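Local coordinates for protein extracellular ligand-binding receptor (Sphaerobacter thermophilus, PDB 4ZPJ) that probably serves as the substrate-binding protein of an ABC transporter, a zinc-binding member of the leucine-binding protein family, at residues A[53-64]-A[92-103]. Residues are numbered along the deposited sequence; the frame is centred on the assembly and turned at random.
With ZN (zinc ion), chain L; ZN (zinc ion), chain H.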
# COMPACT_ATOMS: atom_id res chain seq x y z
N GLU A 53 4.85 24.22 23.19
CA GLU A 53 5.05 24.82 21.84
C GLU A 53 5.24 23.74 20.75
O GLU A 53 4.45 23.69 19.81
CB GLU A 53 6.21 25.82 21.85
CG GLU A 53 6.72 26.32 20.50
CD GLU A 53 6.04 27.63 20.10
OE1 GLU A 53 4.81 27.60 20.07
OE2 GLU A 53 6.73 28.67 19.87
N PRO A 54 6.28 22.88 20.87
CA PRO A 54 6.43 21.99 19.71
C PRO A 54 5.34 20.93 19.60
O PRO A 54 4.76 20.49 20.59
CB PRO A 54 7.82 21.36 19.90
CG PRO A 54 8.53 22.32 20.83
CD PRO A 54 7.44 22.77 21.77
N ILE A 55 5.06 20.56 18.36
CA ILE A 55 4.09 19.55 18.06
C ILE A 55 4.90 18.28 17.91
O ILE A 55 5.68 18.17 17.00
CB ILE A 55 3.37 19.90 16.77
CG1 ILE A 55 2.48 21.13 16.99
CG2 ILE A 55 2.49 18.75 16.29
CD1 ILE A 55 1.81 21.63 15.73
N ARG A 56 4.71 17.33 18.81
CA ARG A 56 5.49 16.12 18.79
C ARG A 56 4.78 14.94 18.14
O ARG A 56 3.74 14.48 18.58
CB ARG A 56 5.92 15.75 20.20
CG ARG A 56 7.06 16.60 20.77
CD ARG A 56 7.39 16.19 22.21
NE ARG A 56 6.18 16.14 23.04
CZ ARG A 56 5.63 17.17 23.68
NH1 ARG A 56 6.21 18.37 23.64
NH2 ARG A 56 4.48 17.00 24.38
N ILE A 57 5.40 14.42 17.10
CA ILE A 57 4.86 13.37 16.33
C ILE A 57 5.76 12.15 16.28
O ILE A 57 6.90 12.22 15.82
CB ILE A 57 4.68 13.84 14.91
CG1 ILE A 57 3.69 15.01 14.90
CG2 ILE A 57 4.15 12.69 14.08
CD1 ILE A 57 3.62 15.70 13.56
N GLY A 58 5.25 11.03 16.74
CA GLY A 58 6.04 9.80 16.76
C GLY A 58 5.95 9.12 15.43
O GLY A 58 4.91 9.17 14.78
N VAL A 59 7.03 8.51 14.99
CA VAL A 59 7.01 7.71 13.80
C VAL A 59 7.61 6.37 14.14
O VAL A 59 8.79 6.29 14.59
CB VAL A 59 7.83 8.37 12.69
CG1 VAL A 59 7.87 7.48 11.43
CG2 VAL A 59 7.27 9.75 12.41
N LEU A 60 6.81 5.34 13.98
CA LEU A 60 7.28 3.96 14.29
C LEU A 60 7.35 3.25 12.95
O LEU A 60 6.32 3.10 12.25
CB LEU A 60 6.26 3.23 15.17
CG LEU A 60 6.66 1.78 15.53
CD1 LEU A 60 7.72 1.81 16.62
CD2 LEU A 60 5.48 0.97 16.04
N LEU A 61 8.54 2.83 12.54
CA LEU A 61 8.68 2.19 11.23
C LEU A 61 9.65 1.04 11.34
O LEU A 61 10.46 1.00 12.28
CB LEU A 61 9.11 3.23 10.17
CG LEU A 61 7.98 4.16 9.64
CD1 LEU A 61 8.53 5.25 8.72
CD2 LEU A 61 6.90 3.40 8.90
N THR A 62 9.59 0.13 10.37
CA THR A 62 10.62 -0.89 10.23
C THR A 62 11.64 -0.34 9.31
O THR A 62 11.35 -0.17 8.11
CB THR A 62 10.10 -2.22 9.66
OG1 THR A 62 9.26 -2.83 10.62
CG2 THR A 62 11.24 -3.15 9.38
N LEU A 63 12.83 -0.02 9.86
CA LEU A 63 13.81 0.70 9.09
C LEU A 63 15.15 -0.00 8.92
O LEU A 63 16.03 0.56 8.30
CB LEU A 63 14.06 2.08 9.69
CG LEU A 63 12.88 3.07 9.69
CD1 LEU A 63 13.18 4.21 10.68
CD2 LEU A 63 12.64 3.56 8.29
N SER A 64 15.28 -1.19 9.50
CA SER A 64 16.40 -2.11 9.29
C SER A 64 15.85 -3.54 9.14
O SER A 64 14.67 -3.76 9.26
CB SER A 64 17.35 -2.07 10.48
OG SER A 64 16.63 -2.33 11.67
N ARG A 92 3.65 26.74 15.56
CA ARG A 92 4.23 25.71 16.38
C ARG A 92 5.06 24.78 15.51
O ARG A 92 4.56 24.27 14.53
CB ARG A 92 3.15 24.91 17.13
CG ARG A 92 2.42 25.70 18.20
CD ARG A 92 1.36 24.85 18.87
NE ARG A 92 1.95 23.75 19.64
CZ ARG A 92 1.28 22.94 20.46
NH1 ARG A 92 -0.04 23.09 20.62
NH2 ARG A 92 1.91 21.95 21.11
N PRO A 93 6.33 24.57 15.87
CA PRO A 93 7.22 23.76 15.07
C PRO A 93 6.88 22.29 15.30
O PRO A 93 6.57 21.90 16.44
CB PRO A 93 8.63 24.10 15.65
CG PRO A 93 8.39 24.42 17.07
CD PRO A 93 6.99 25.03 17.12
N VAL A 94 6.95 21.48 14.26
CA VAL A 94 6.81 20.03 14.39
C VAL A 94 8.15 19.42 14.75
O VAL A 94 9.18 19.87 14.27
CB VAL A 94 6.37 19.38 13.07
CG1 VAL A 94 6.22 17.87 13.24
CG2 VAL A 94 5.06 19.95 12.60
N GLU A 95 8.16 18.41 15.60
CA GLU A 95 9.31 17.56 15.68
C GLU A 95 8.95 16.08 15.55
O GLU A 95 8.16 15.54 16.32
CB GLU A 95 10.19 17.85 16.91
CG GLU A 95 9.51 17.75 18.25
CD GLU A 95 10.43 18.13 19.40
OE1 GLU A 95 10.64 17.26 20.28
OE2 GLU A 95 10.97 19.27 19.43
N LEU A 96 9.56 15.45 14.57
CA LEU A 96 9.44 14.03 14.37
C LEU A 96 10.37 13.25 15.26
O LEU A 96 11.55 13.48 15.26
CB LEU A 96 9.85 13.73 12.96
CG LEU A 96 8.95 14.31 11.91
CD1 LEU A 96 9.44 13.78 10.58
CD2 LEU A 96 7.51 13.95 12.17
N ILE A 97 9.83 12.32 16.02
CA ILE A 97 10.60 11.39 16.82
C ILE A 97 10.45 10.02 16.15
O ILE A 97 9.34 9.46 16.10
CB ILE A 97 10.16 11.36 18.30
CG1 ILE A 97 10.51 12.67 19.02
CG2 ILE A 97 10.95 10.27 19.05
CD1 ILE A 97 9.42 13.69 18.97
N ILE A 98 11.54 9.52 15.58
CA ILE A 98 11.52 8.34 14.75
C ILE A 98 12.09 7.16 15.53
O ILE A 98 13.24 7.22 16.01
CB ILE A 98 12.34 8.49 13.44
CG1 ILE A 98 11.63 9.31 12.36
CG2 ILE A 98 12.59 7.12 12.80
CD1 ILE A 98 11.39 10.75 12.68
N GLU A 99 11.31 6.08 15.62
CA GLU A 99 11.78 4.82 16.18
C GLU A 99 11.69 3.65 15.22
O GLU A 99 10.64 3.41 14.56
CB GLU A 99 10.99 4.53 17.44
CG GLU A 99 11.29 5.52 18.56
CD GLU A 99 12.72 5.46 19.01
OE1 GLU A 99 13.35 4.40 18.75
OE2 GLU A 99 13.21 6.43 19.64
N ASP A 100 12.79 2.93 15.14
CA ASP A 100 12.89 1.70 14.33
C ASP A 100 12.36 0.49 15.13
O ASP A 100 12.86 0.19 16.25
CB ASP A 100 14.36 1.45 13.97
CG ASP A 100 14.60 0.18 13.16
OD1 ASP A 100 13.63 -0.48 12.69
OD2 ASP A 100 15.82 -0.15 12.99
N SER A 101 11.37 -0.20 14.57
CA SER A 101 10.80 -1.42 15.18
C SER A 101 11.56 -2.68 14.76
O SER A 101 11.32 -3.74 15.32
CB SER A 101 9.33 -1.57 14.81
OG SER A 101 9.10 -1.45 13.40
N ALA A 102 12.44 -2.54 13.76
CA ALA A 102 13.27 -3.63 13.24
C ALA A 102 12.42 -4.80 12.78
O ALA A 102 12.87 -5.95 12.86
CB ALA A 102 14.30 -4.09 14.30
N GLY A 103 11.19 -4.52 12.35
CA GLY A 103 10.29 -5.58 11.95
C GLY A 103 9.91 -6.58 13.01
O GLY A 103 9.53 -7.68 12.67
ZN ZN L . 12.84 17.38 20.65
ZN ZN H . 15.35 5.60 19.83
O HOH W 1 15.41 7.32 18.19
O HOH W 2 14.99 4.45 20.87
O HOH W 3 13.23 18.52 19.39
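Arg-92 binds the residues leading into strand 55-61. Its CB lies 3.2 Å from Glu-53 O, and CG passes 3.6 Å from Glu-53 OE1 as the two side chains run antiparallel alongside each other. CD stays against the same Glu-53 O, and a bend about CG-CD (chi3 67°) turns the guanidinium edge to the backbone: NE donates to Glu-53 O at 2.5 Å, a doubtfully short length, and NH2 to Pro-54 O at 3.2 Å, the latter from above the carbonyl plane (66°). Ile-55 CG1 lies over one guanidinium face; Glu-360 forms a salt bridge with NH2, and Glu-358 a long, weak ion pair with NH1. A leucine in place of Arg-92 would probably leave both carbonyls without these donors and Glu-360 without its mate.

From Ile-55 to Ser-101, alternating backbone bonds join the strands in parallel register. With helix 68-84 in the connection, this is a beta-alpha-beta crossover in one lobe of the periplasmic binding protein fold. On the face of Ile-57, its CD1 presses tightly on Val-94 CG1 (3.4 Å), while Leu-96 CD2 meets its CB. On the other face Glu-95 OE1 binds a zinc ion at 2.2 Å, and Glu-99 chelates another through both carboxylate oxygens, Lys-111 donating to OE1.

At the C-terminal end Asp-100, with CG anti to the backbone N (chi1 178°), reaches across to the loop that follows strand 55-61. OD1 takes Leu-63 N (3.0 Å) and, from the opposite face, Ala-102 N in an Asx turn; OD2 accepts Ser-64 OG (2.7 Å) on its syn lone pair. Side-chain polar bonds thus fasten both ends of a backbone-bonded ladder, apolar on the Ile-57 face, with metal-binding carboxylates on the other.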